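Substrate-binding protein (Synechococcus sp., PDB 6WPN) probably binds a sugar or oligosaccharide in the periplasm as the solute-binding component of a transport system in a marine cyanobacterium. Local coordinates at residues A[31-36]-A[62-67]; A[162-167]-A[287-292]; A[212-217]-A[419-424]. One frame throughout, in Å; residues are numbered along the deposited sequence.

Interaction 1: A[31-36]-A[62-67]; sequences QLWTLQ and RWTDLP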
loop_
_atom_site.group_PDB
_atom_site.type_symbol
_atom_site.label_atom_id
_atom_site.label_comp_id
_atom_site.label_asym_id
_atom_site.label_seq_id
_atom_site.Cartn_x
_atom_site.Cartn_y
_atom_site.Cartn_z
ATOM N N GLN A 31 -23.038 10.292 -0.853
ATOM C CA GLN A 31 -21.712 10.896 -0.848
ATOM C C GLN A 31 -20.667 9.790 -0.827
ATOM O O GLN A 31 -20.656 8.958 0.088
ATOM C CB GLN A 31 -21.524 11.857 0.326
ATOM C CG GLN A 31 -22.372 13.107 0.280
ATOM C CD GLN A 31 -22.179 13.970 1.514
ATOM O OE1 GLN A 31 -21.803 13.474 2.582
ATOM N NE2 GLN A 31 -22.418 15.268 1.374
ATOM N N LEU A 32 -19.809 9.773 -1.844
ATOM C CA LEU A 32 -18.727 8.804 -1.962
ATOM C C LEU A 32 -17.415 9.466 -1.569
ATOM O O LEU A 32 -17.124 10.584 -2.005
ATOM C CB LEU A 32 -18.635 8.258 -3.388
ATOM C CG LEU A 32 -17.388 7.440 -3.733
ATOM C CD1 LEU A 32 -17.394 6.084 -3.033
ATOM C CD2 LEU A 32 -17.270 7.272 -5.234
ATOM N N TRP A 33 -16.641 8.783 -0.729
ATOM C CA TRP A 33 -15.352 9.269 -0.251
ATOM C C TRP A 33 -14.266 8.322 -0.743
ATOM O O TRP A 33 -14.281 7.134 -0.407
ATOM C CB TRP A 33 -15.330 9.338 1.277
ATOM C CG TRP A 33 -16.085 10.486 1.870
ATOM C CD1 TRP A 33 -17.050 11.241 1.266
ATOM C CD2 TRP A 33 -15.968 10.984 3.208
ATOM N NE1 TRP A 33 -17.524 12.193 2.138
ATOM C CE2 TRP A 33 -16.879 12.054 3.340
ATOM C CE3 TRP A 33 -15.176 10.635 4.306
ATOM C CZ2 TRP A 33 -17.020 12.776 4.524
ATOM C CZ3 TRP A 33 -15.315 11.354 5.479
ATOM C CH2 TRP A 33 -16.232 12.411 5.580
ATOM N N THR A 34 -13.324 8.842 -1.525
ATOM C CA THR A 34 -12.218 8.044 -2.036
ATOM C C THR A 34 -10.896 8.607 -1.527
ATOM O O THR A 34 -10.818 9.752 -1.076
ATOM C CB THR A 34 -12.205 7.993 -3.574
ATOM O OG1 THR A 34 -12.111 9.321 -4.103
ATOM C CG2 THR A 34 -13.468 7.333 -4.096
ATOM N N LEU A 35 -9.851 7.787 -1.621
ATOM C CA LEU A 35 -8.541 8.105 -1.066
ATOM C C LEU A 35 -7.534 8.338 -2.181
ATOM O O LEU A 35 -7.283 7.437 -2.989
ATOM C CB LEU A 35 -8.052 6.979 -0.157
ATOM C CG LEU A 35 -8.862 6.768 1.113
ATOM C CD1 LEU A 35 -8.173 5.762 2.022
ATOM C CD2 LEU A 35 -9.055 8.096 1.806
ATOM N N GLN A 36 -6.959 9.537 -2.207
ATOM C CA GLN A 36 -5.842 9.910 -3.081
ATOM C C GLN A 36 -6.054 9.403 -4.511
ATOM O O GLN A 36 -5.246 8.658 -5.069
ATOM C CB GLN A 36 -4.518 9.398 -2.509
ATOM C CG GLN A 36 -4.039 10.133 -1.246
ATOM C CD GLN A 36 -3.389 11.488 -1.512
ATOM O OE1 GLN A 36 -3.687 12.157 -2.502
ATOM N NE2 GLN A 36 -2.502 11.902 -0.610
ATOM N N ARG A 62 -22.437 12.389 -4.986
ATOM C CA ARG A 62 -21.553 13.544 -4.859
ATOM C C ARG A 62 -20.210 13.033 -4.344
ATOM O O ARG A 62 -20.112 12.561 -3.206
ATOM C CB ARG A 62 -22.147 14.607 -3.934
ATOM C CG ARG A 62 -23.372 15.358 -4.478
ATOM C CD ARG A 62 -23.020 16.330 -5.621
ATOM N NE ARG A 62 -23.315 15.797 -6.954
ATOM C CZ ARG A 62 -24.521 15.823 -7.518
ATOM N NH1 ARG A 62 -25.549 16.353 -6.867
ATOM N NH2 ARG A 62 -24.703 15.320 -8.733
ATOM N N TRP A 63 -19.187 13.122 -5.187
ATOM C CA TRP A 63 -17.885 12.513 -4.949
ATOM C C TRP A 63 -16.915 13.516 -4.335
ATOM O O TRP A 63 -16.789 14.645 -4.823
ATOM C CB TRP A 63 -17.322 11.980 -6.267
ATOM C CG TRP A 63 -15.893 11.549 -6.228
ATOM C CD1 TRP A 63 -15.266 10.854 -5.240
ATOM C CD2 TRP A 63 -14.904 11.808 -7.228
ATOM N NE1 TRP A 63 -13.948 10.653 -5.568
ATOM C CE2 TRP A 63 -13.700 11.233 -6.784
ATOM C CE3 TRP A 63 -14.922 12.466 -8.462
ATOM C CZ2 TRP A 63 -12.523 11.294 -7.528
ATOM C CZ3 TRP A 63 -13.755 12.528 -9.201
ATOM C CH2 TRP A 63 -12.571 11.946 -8.732
ATOM N N THR A 64 -16.228 13.099 -3.271
ATOM C CA THR A 64 -15.166 13.882 -2.646
ATOM C C THR A 64 -13.955 12.983 -2.441
ATOM O O THR A 64 -14.085 11.877 -1.905
ATOM C CB THR A 64 -15.603 14.488 -1.304
ATOM O OG1 THR A 64 -15.809 13.442 -0.347
ATOM C CG2 THR A 64 -16.893 15.289 -1.457
ATOM N N ASP A 65 -12.788 13.436 -2.894
ATOM C CA ASP A 65 -11.541 12.689 -2.759
ATOM C C ASP A 65 -10.648 13.363 -1.721
ATOM O O ASP A 65 -10.435 14.579 -1.780
ATOM C CB ASP A 65 -10.830 12.595 -4.111
ATOM C CG ASP A 65 -9.597 11.719 -4.066
ATOM O OD1 ASP A 65 -9.731 10.523 -3.725
ATOM O OD2 ASP A 65 -8.497 12.225 -4.384
ATOM N N LEU A 66 -10.130 12.580 -0.780
ATOM C CA LEU A 66 -9.370 13.066 0.361
ATOM C C LEU A 66 -8.062 12.303 0.503
ATOM O O LEU A 66 -7.925 11.187 -0.009
ATOM C CB LEU A 66 -10.172 12.953 1.669
ATOM C CG LEU A 66 -11.150 14.049 2.091
ATOM C CD1 LEU A 66 -12.304 14.101 1.109
ATOM C CD2 LEU A 66 -11.678 13.795 3.493
ATOM N N PRO A 67 -7.065 12.888 1.194
ATOM C CA PRO A 67 -5.817 12.175 1.488
ATOM C C PRO A 67 -5.869 11.425 2.819
ATOM O O PRO A 67 -4.822 11.230 3.440
ATOM C CB PRO A 67 -4.790 13.302 1.548
ATOM C CG PRO A 67 -5.571 14.446 2.098
ATOM C CD PRO A 67 -6.969 14.316 1.547
#
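The hydroxyl of Thr34 is held between two side chains of the neighbouring strand, the indole of Trp63 and the carboxylate of Asp65, each crossing the threonine at about a right angle. Trp63 meets it edge-on: NE1 gives a nearly straight bond to Thr34 OG1 (2.7 Å, 178° at the hydrogen), with the oxygen in the plane of the ring. The hydroxyl in turn donates to Asp65 OD1 at 2.7 Å, arriving on the anti side of the carboxylate and somewhat out of its plane. Thr34 OG1, between the backbone N and the carbonyl carbon (chi1 58°), is placed where both reach it; the ends of Trp63 and Asp65, with CG anti to the backbone N, approach segment 31-36. Leu32 lies on the same face, its CD2 4.1 Å from Trp63 CD1, and helix 42-55 covers this leucine and the indole through Met45. On the other face Trp33 and Thr64 run side by side, with Thr64 OG1 3.0 Å from Trp33 CD1 at an oblique approach that makes no hydrogen bond; the Trp33 ring packs on Leu75 and Ala78 of helix 72-80. Between the two faces the strands pair in parallel, five backbone bonds running from Leu32 N to Arg62 O through to Gln36 N to Leu66 O. Strands 30-35 and 61-66 with helix 42-55 between them form a beta-alpha-beta unit, as in the lobes of periplasmic binding proteins. Asp65 OD2 also accepts from Leu37 N, tying the strand pair to the segment that follows strand 30-35. The relay from indole N-H through hydroxyl to carboxylate fixes the direction of the Thr34 proton, and at Asp65 the donors Thr34 OG1 and Leu37 N would probably offset the nearby acceptor Thr34 O.

Interaction 2: A[162-167]-A[287-292]; sequences PRRWDE and PLTGSD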
loop_
_atom_site.group_PDB
_atom_site.type_symbol
_atom_site.label_atom_id
_atom_site.label_comp_id
_atom_site.label_asym_id
_atom_site.label_seq_id
_atom_site.Cartn_x
_atom_site.Cartn_y
_atom_site.Cartn_z
ATOM N N PRO A 162 19.033 -7.123 -5.904
ATOM C CA PRO A 162 18.671 -8.204 -4.985
ATOM C C PRO A 162 17.162 -8.348 -4.885
ATOM O O PRO A 162 16.397 -7.430 -5.186
ATOM C CB PRO A 162 19.277 -7.753 -3.652
ATOM C CG PRO A 162 19.286 -6.255 -3.748
ATOM C CD PRO A 162 19.584 -5.955 -5.193
ATOM N N ARG A 163 16.734 -9.529 -4.456
ATOM C CA ARG A 163 15.320 -9.801 -4.283
ATOM C C ARG A 163 14.952 -10.146 -2.853
ATOM O O ARG A 163 13.760 -10.210 -2.538
ATOM C CB ARG A 163 14.868 -10.931 -5.218
ATOM C CG ARG A 163 14.923 -10.549 -6.682
ATOM C CD ARG A 163 15.114 -11.770 -7.543
ATOM N NE ARG A 163 13.873 -12.522 -7.709
ATOM C CZ ARG A 163 13.746 -13.570 -8.515
ATOM N NH1 ARG A 163 14.789 -13.984 -9.225
ATOM N NH2 ARG A 163 12.580 -14.202 -8.610
ATOM N N ARG A 164 15.928 -10.359 -1.980
ATOM C CA ARG A 164 15.676 -10.599 -0.571
ATOM C C ARG A 164 16.438 -9.576 0.262
ATOM O O ARG A 164 17.474 -9.054 -0.162
ATOM C CB ARG A 164 16.041 -12.041 -0.203
ATOM C CG ARG A 164 15.054 -13.031 -0.816
ATOM C CD ARG A 164 15.456 -14.486 -0.665
ATOM N NE ARG A 164 14.543 -15.351 -1.415
ATOM C CZ ARG A 164 14.537 -16.682 -1.358
ATOM N NH1 ARG A 164 15.404 -17.327 -0.587
ATOM N NH2 ARG A 164 13.658 -17.374 -2.077
ATOM N N TRP A 165 15.901 -9.281 1.453
ATOM C CA TRP A 165 16.436 -8.193 2.271
ATOM C C TRP A 165 17.862 -8.456 2.757
ATOM O O TRP A 165 18.646 -7.508 2.893
ATOM C CB TRP A 165 15.518 -7.925 3.466
ATOM C CG TRP A 165 14.240 -7.219 3.116
ATOM C CD1 TRP A 165 12.992 -7.763 3.077
ATOM C CD2 TRP A 165 14.088 -5.838 2.760
ATOM N NE1 TRP A 165 12.069 -6.807 2.723
ATOM C CE2 TRP A 165 12.716 -5.617 2.522
ATOM C CE3 TRP A 165 14.976 -4.767 2.620
ATOM C CZ2 TRP A 165 12.214 -4.373 2.147
ATOM C CZ3 TRP A 165 14.476 -3.533 2.250
ATOM C CH2 TRP A 165 13.106 -3.347 2.018
ATOM N N ASP A 166 18.226 -9.713 3.027
ATOM C CA ASP A 166 19.582 -9.973 3.500
ATOM C C ASP A 166 20.645 -9.760 2.422
ATOM O O ASP A 166 21.841 -9.827 2.729
ATOM C CB ASP A 166 19.693 -11.395 4.058
ATOM C CG ASP A 166 19.334 -12.457 3.038
ATOM O OD1 ASP A 166 20.104 -12.640 2.071
ATOM O OD2 ASP A 166 18.295 -13.127 3.211
ATOM N N GLU A 167 20.246 -9.523 1.178
ATOM C CA GLU A 167 21.168 -9.166 0.113
ATOM C C GLU A 167 21.229 -7.663 -0.125
ATOM O O GLU A 167 22.038 -7.209 -0.941
ATOM C CB GLU A 167 20.785 -9.897 -1.175
ATOM C CG GLU A 167 21.012 -11.396 -1.096
ATOM C CD GLU A 167 20.365 -12.154 -2.235
ATOM O OE1 GLU A 167 19.753 -11.504 -3.105
ATOM O OE2 GLU A 167 20.478 -13.402 -2.263
ATOM N N PRO A 287 9.454 -7.448 -6.133
ATOM C CA PRO A 287 9.718 -6.629 -4.948
ATOM C C PRO A 287 10.641 -7.352 -3.985
ATOM O O PRO A 287 10.804 -8.575 -4.032
ATOM C CB PRO A 287 8.330 -6.432 -4.332
ATOM C CG PRO A 287 7.569 -7.647 -4.771
ATOM C CD PRO A 287 8.076 -7.968 -6.152
ATOM N N LEU A 288 11.262 -6.573 -3.104
ATOM C CA LEU A 288 12.099 -7.174 -2.081
ATOM C C LEU A 288 11.225 -7.933 -1.095
ATOM O O LEU A 288 10.134 -7.480 -0.732
ATOM C CB LEU A 288 12.919 -6.106 -1.357
ATOM C CG LEU A 288 14.035 -5.464 -2.184
ATOM C CD1 LEU A 288 14.404 -4.093 -1.651
ATOM C CD2 LEU A 288 15.241 -6.391 -2.190
ATOM N N THR A 289 11.682 -9.118 -0.702
ATOM C CA THR A 289 10.988 -9.923 0.292
ATOM C C THR A 289 11.995 -10.440 1.310
ATOM O O THR A 289 13.207 -10.237 1.187
ATOM C CB THR A 289 10.250 -11.109 -0.343
ATOM O OG1 THR A 289 11.203 -12.114 -0.712
ATOM C CG2 THR A 289 9.469 -10.670 -1.585
ATOM N N GLY A 290 11.481 -11.147 2.311
ATOM C CA GLY A 290 12.311 -11.864 3.249
ATOM C C GLY A 290 12.507 -13.285 2.769
ATOM O O GLY A 290 12.114 -13.656 1.661
ATOM N N SER A 291 13.131 -14.094 3.627
ATOM C CA SER A 291 13.401 -15.479 3.262
ATOM C C SER A 291 12.123 -16.259 2.993
ATOM O O SER A 291 12.169 -17.277 2.296
ATOM C CB SER A 291 14.217 -16.166 4.358
ATOM O OG SER A 291 13.506 -16.205 5.580
ATOM N N ASP A 292 10.986 -15.799 3.515
ATOM C CA ASP A 292 9.708 -16.454 3.269
ATOM C C ASP A 292 9.138 -16.157 1.887
ATOM O O ASP A 292 8.166 -16.808 1.488
ATOM C CB ASP A 292 8.693 -16.040 4.335
ATOM C CG ASP A 292 8.394 -14.557 4.302
ATOM O OD1 ASP A 292 9.308 -13.773 3.966
ATOM O OD2 ASP A 292 7.248 -14.173 4.606
#
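Thr289 O takes the backbone N of Trp165 at 2.9 Å, nearly in line with its carbonyl bond, and also draws a CA-H contact from Arg164 CA. Thr289 N gives to Arg163 O at 3.0 Å; both neighbours of Arg164 are thus bonded to Thr289, a single bridge between two loops. The indole of Trp165 lies across Leu288 at about a right angle: Leu288 CB stands over one face of the six-membered ring, offset toward its rim, 4.1 Å from its centroid, a CH-pi contact, and CD1 reaches CZ3 at 3.9 Å. Leu288 CD2 lies 3.4 Å from Pro162 O and 4.3 Å from Pro162 CG. Thr289 OG1, between its backbone N and carbonyl carbon (chi1 75°), bonds forward to Gly290 O on a lone pair. The loop 287-292 joins strands 282-285 and 295-303, while 162-167 leads into helix 168-179, tying a strand connection to a helix start. Trp165 NE1 bonds to Gln202 OE1 of helix 195-202. Replacing Trp165 by an alanine is likely to take the aromatic face from Leu288 CB and leave Gln202 OE1 without its indole donor. Backbone bonds thus align the loops, and the indole adds an apolar cover with one polar edge satisfied by a third element.

Interaction 3: A[212-217]-A[419-424]; sequences QRAAFN and QWNRYA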
loop_
_atom_site.group_PDB
_atom_site.type_symbol
_atom_site.label_atom_id
_atom_site.label_comp_id
_atom_site.label_asym_id
_atom_site.label_seq_id
_atom_site.Cartn_x
_atom_site.Cartn_y
_atom_site.Cartn_z
ATOM N N GLN A 212 -2.794 -7.422 22.248
ATOM C CA GLN A 212 -2.322 -6.176 21.641
ATOM C C GLN A 212 -1.088 -5.625 22.352
ATOM O O GLN A 212 -0.820 -4.422 22.309
ATOM C CB GLN A 212 -3.438 -5.131 21.604
ATOM C CG GLN A 212 -4.644 -5.600 20.824
ATOM C CD GLN A 212 -4.345 -5.750 19.355
ATOM O OE1 GLN A 212 -3.859 -6.787 18.899
ATOM N NE2 GLN A 212 -4.630 -4.713 18.605
ATOM N N ARG A 213 -0.319 -6.499 22.989
ATOM C CA ARG A 213 0.906 -6.095 23.658
ATOM C C ARG A 213 2.079 -6.153 22.677
ATOM O O ARG A 213 2.035 -6.847 21.658
ATOM C CB ARG A 213 1.176 -7.010 24.854
ATOM C CG ARG A 213 0.252 -6.804 26.058
ATOM C CD ARG A 213 0.238 -5.375 26.580
ATOM N NE ARG A 213 -0.255 -5.316 27.957
ATOM C CZ ARG A 213 -1.481 -4.940 28.308
ATOM N NH1 ARG A 213 -2.358 -4.578 27.382
ATOM N NH2 ARG A 213 -1.831 -4.924 29.591
ATOM N N ALA A 214 3.136 -5.406 22.997
ATOM C CA ALA A 214 4.316 -5.370 22.137
ATOM C C ALA A 214 4.956 -6.751 22.054
ATOM O O ALA A 214 5.250 -7.375 23.076
ATOM C CB ALA A 214 5.325 -4.348 22.659
ATOM N N ALA A 215 5.179 -7.227 20.830
ATOM C CA ALA A 215 5.785 -8.536 20.617
ATOM C C ALA A 215 7.089 -8.481 19.830
ATOM O O ALA A 215 7.644 -9.539 19.509
ATOM C CB ALA A 215 4.795 -9.465 19.909
ATOM N N PHE A 216 7.606 -7.290 19.523
ATOM C CA PHE A 216 8.752 -7.164 18.631
ATOM C C PHE A 216 10.089 -7.108 19.357
ATOM O O PHE A 216 11.128 -7.026 18.694
ATOM C CB PHE A 216 8.611 -5.921 17.744
ATOM C CG PHE A 216 8.358 -4.656 18.510
ATOM C CD1 PHE A 216 9.412 -3.928 19.039
ATOM C CD2 PHE A 216 7.070 -4.185 18.689
ATOM C CE1 PHE A 216 9.184 -2.764 19.745
ATOM C CE2 PHE A 216 6.834 -3.018 19.390
ATOM C CZ PHE A 216 7.895 -2.307 19.918
ATOM N N ASN A 217 10.103 -7.119 20.690
ATOM C CA ASN A 217 11.362 -7.164 21.433
ATOM C C ASN A 217 11.858 -8.613 21.460
ATOM O O ASN A 217 11.891 -9.290 22.488
ATOM C CB ASN A 217 11.185 -6.593 22.833
ATOM C CG ASN A 217 12.504 -6.417 23.562
ATOM O OD1 ASN A 217 13.577 -6.514 22.965
ATOM N ND2 ASN A 217 12.429 -6.147 24.857
ATOM N N GLN A 419 6.899 2.242 25.224
ATOM C CA GLN A 419 5.912 3.237 24.815
ATOM C C GLN A 419 4.646 2.584 24.272
ATOM O O GLN A 419 3.535 3.035 24.572
ATOM C CB GLN A 419 6.515 4.191 23.788
ATOM C CG GLN A 419 7.537 5.139 24.382
ATOM C CD GLN A 419 7.939 6.237 23.423
ATOM O OE1 GLN A 419 7.419 6.321 22.308
ATOM N NE2 GLN A 419 8.867 7.090 23.849
ATOM N N TRP A 420 4.786 1.531 23.460
ATOM C CA TRP A 420 3.596 0.853 22.955
ATOM C C TRP A 420 2.806 0.206 24.088
ATOM O O TRP A 420 1.572 0.257 24.100
ATOM C CB TRP A 420 3.964 -0.196 21.904
ATOM C CG TRP A 420 2.784 -1.059 21.566
ATOM C CD1 TRP A 420 2.536 -2.324 22.014
ATOM C CD2 TRP A 420 1.662 -0.695 20.749
ATOM N NE1 TRP A 420 1.338 -2.777 21.511
ATOM C CE2 TRP A 420 0.784 -1.796 20.732
ATOM C CE3 TRP A 420 1.321 0.453 20.023
ATOM C CZ2 TRP A 420 -0.412 -1.786 20.013
ATOM C CZ3 TRP A 420 0.134 0.463 19.310
ATOM C CH2 TRP A 420 -0.719 -0.651 19.311
ATOM N N ASN A 421 3.497 -0.423 25.041
ATOM C CA ASN A 421 2.793 -1.063 26.147
ATOM C C ASN A 421 2.121 -0.036 27.048
ATOM O O ASN A 421 1.099 -0.337 27.675
ATOM C CB ASN A 421 3.755 -1.944 26.945
ATOM C CG ASN A 421 4.132 -3.215 26.204
ATOM O OD1 ASN A 421 3.403 -3.674 25.328
ATOM N ND2 ASN A 421 5.280 -3.786 26.548
ATOM N N ARG A 422 2.682 1.173 27.130
ATOM C CA ARG A 422 1.985 2.286 27.766
ATOM C C ARG A 422 0.648 2.551 27.084
ATOM O O ARG A 422 -0.393 2.655 27.744
ATOM C CB ARG A 422 2.860 3.538 27.698
ATOM C CG ARG A 422 3.956 3.654 28.739
ATOM C CD ARG A 422 4.947 4.734 28.312
ATOM N NE ARG A 422 4.281 5.958 27.866
ATOM C CZ ARG A 422 4.903 6.982 27.287
ATOM N NH1 ARG A 422 6.213 6.935 27.076
ATOM N NH2 ARG A 422 4.217 8.052 26.910
ATOM N N TYR A 423 0.667 2.662 25.755
ATOM C CA TYR A 423 -0.550 2.914 24.989
ATOM C C TYR A 423 -1.506 1.726 25.059
ATOM O O TYR A 423 -2.719 1.905 25.218
ATOM C CB TYR A 423 -0.166 3.241 23.542
ATOM C CG TYR A 423 -1.299 3.452 22.556
ATOM C CD1 TYR A 423 -1.734 2.422 21.732
ATOM C CD2 TYR A 423 -1.909 4.696 22.425
ATOM C CE1 TYR A 423 -2.760 2.619 20.817
ATOM C CE2 TYR A 423 -2.931 4.902 21.514
ATOM C CZ TYR A 423 -3.353 3.862 20.713
ATOM O OH TYR A 423 -4.370 4.065 19.807
ATOM N N ALA A 424 -0.973 0.503 24.959
ATOM C CA ALA A 424 -1.820 -0.681 24.863
ATOM C C ALA A 424 -2.487 -1.035 26.186
ATOM O O ALA A 424 -3.582 -1.608 26.187
ATOM C CB ALA A 424 -1.002 -1.868 24.357
#
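With CG anti to the backbone N (chi1 170°), Trp420 extends its indole from the helix toward the 212-217 loop, while Asn421 takes the other course, CG anti to the carbonyl carbon (chi1 -73°), and brings its amide oxygen to the same loop. Asn421 OD1 accepts from Ala214 N at 2.9 Å, in its carbonyl plane and nearly straight (169°). Trp420 NE1 reaches Gln212 O at 2.8 Å along a more bent path, with the oxygen tilted out of the ring plane. The same Ala214 N lies at the indole edge, in its plane, and Ala214 CB touches Trp420 CD1 at 3.5 Å. The loop between helices 195-202 and 219-233 is thereby held to the C-terminal helix 409-427, a loop packed on a helix in a largely helical part of the solute-binding fold, and two successive helix residues grip backbone groups two residues apart. Ala424, one turn on, sets CB over a face of the Trp420 ring and 3.3 Å from Gln212 O. Leu391 of helix 388-403 also packs against the indole. Arg213, bent at chi2, passes its CD by Asn421 OD1 at 3.8 Å and sends its guanidinium to the chain's end, where NH1 bonds to Trp428 O.

Interaction 1 is a surface contact despite its buried Thr34 and Leu32, whereas interactions 2 and 3 are partly buried, one between two loops and the other between a loop and a helix. Only interaction 1 joins two strands, with a ladder of backbone bonds; interaction 2 has a single bridge, and in interaction 3 side chains of a helix supply the partners for loop backbone. A tryptophan N-H is used in each setting, turned to a threonine hydroxyl, to a glutamine outside the pair and to a backbone carbonyl respectively. Interactions 1 and 2 lie on opposite sides of the chain's centre. Segments of interactions 2 and 3 alternate along the chain, yet their nearest atoms stay about 15 Å apart.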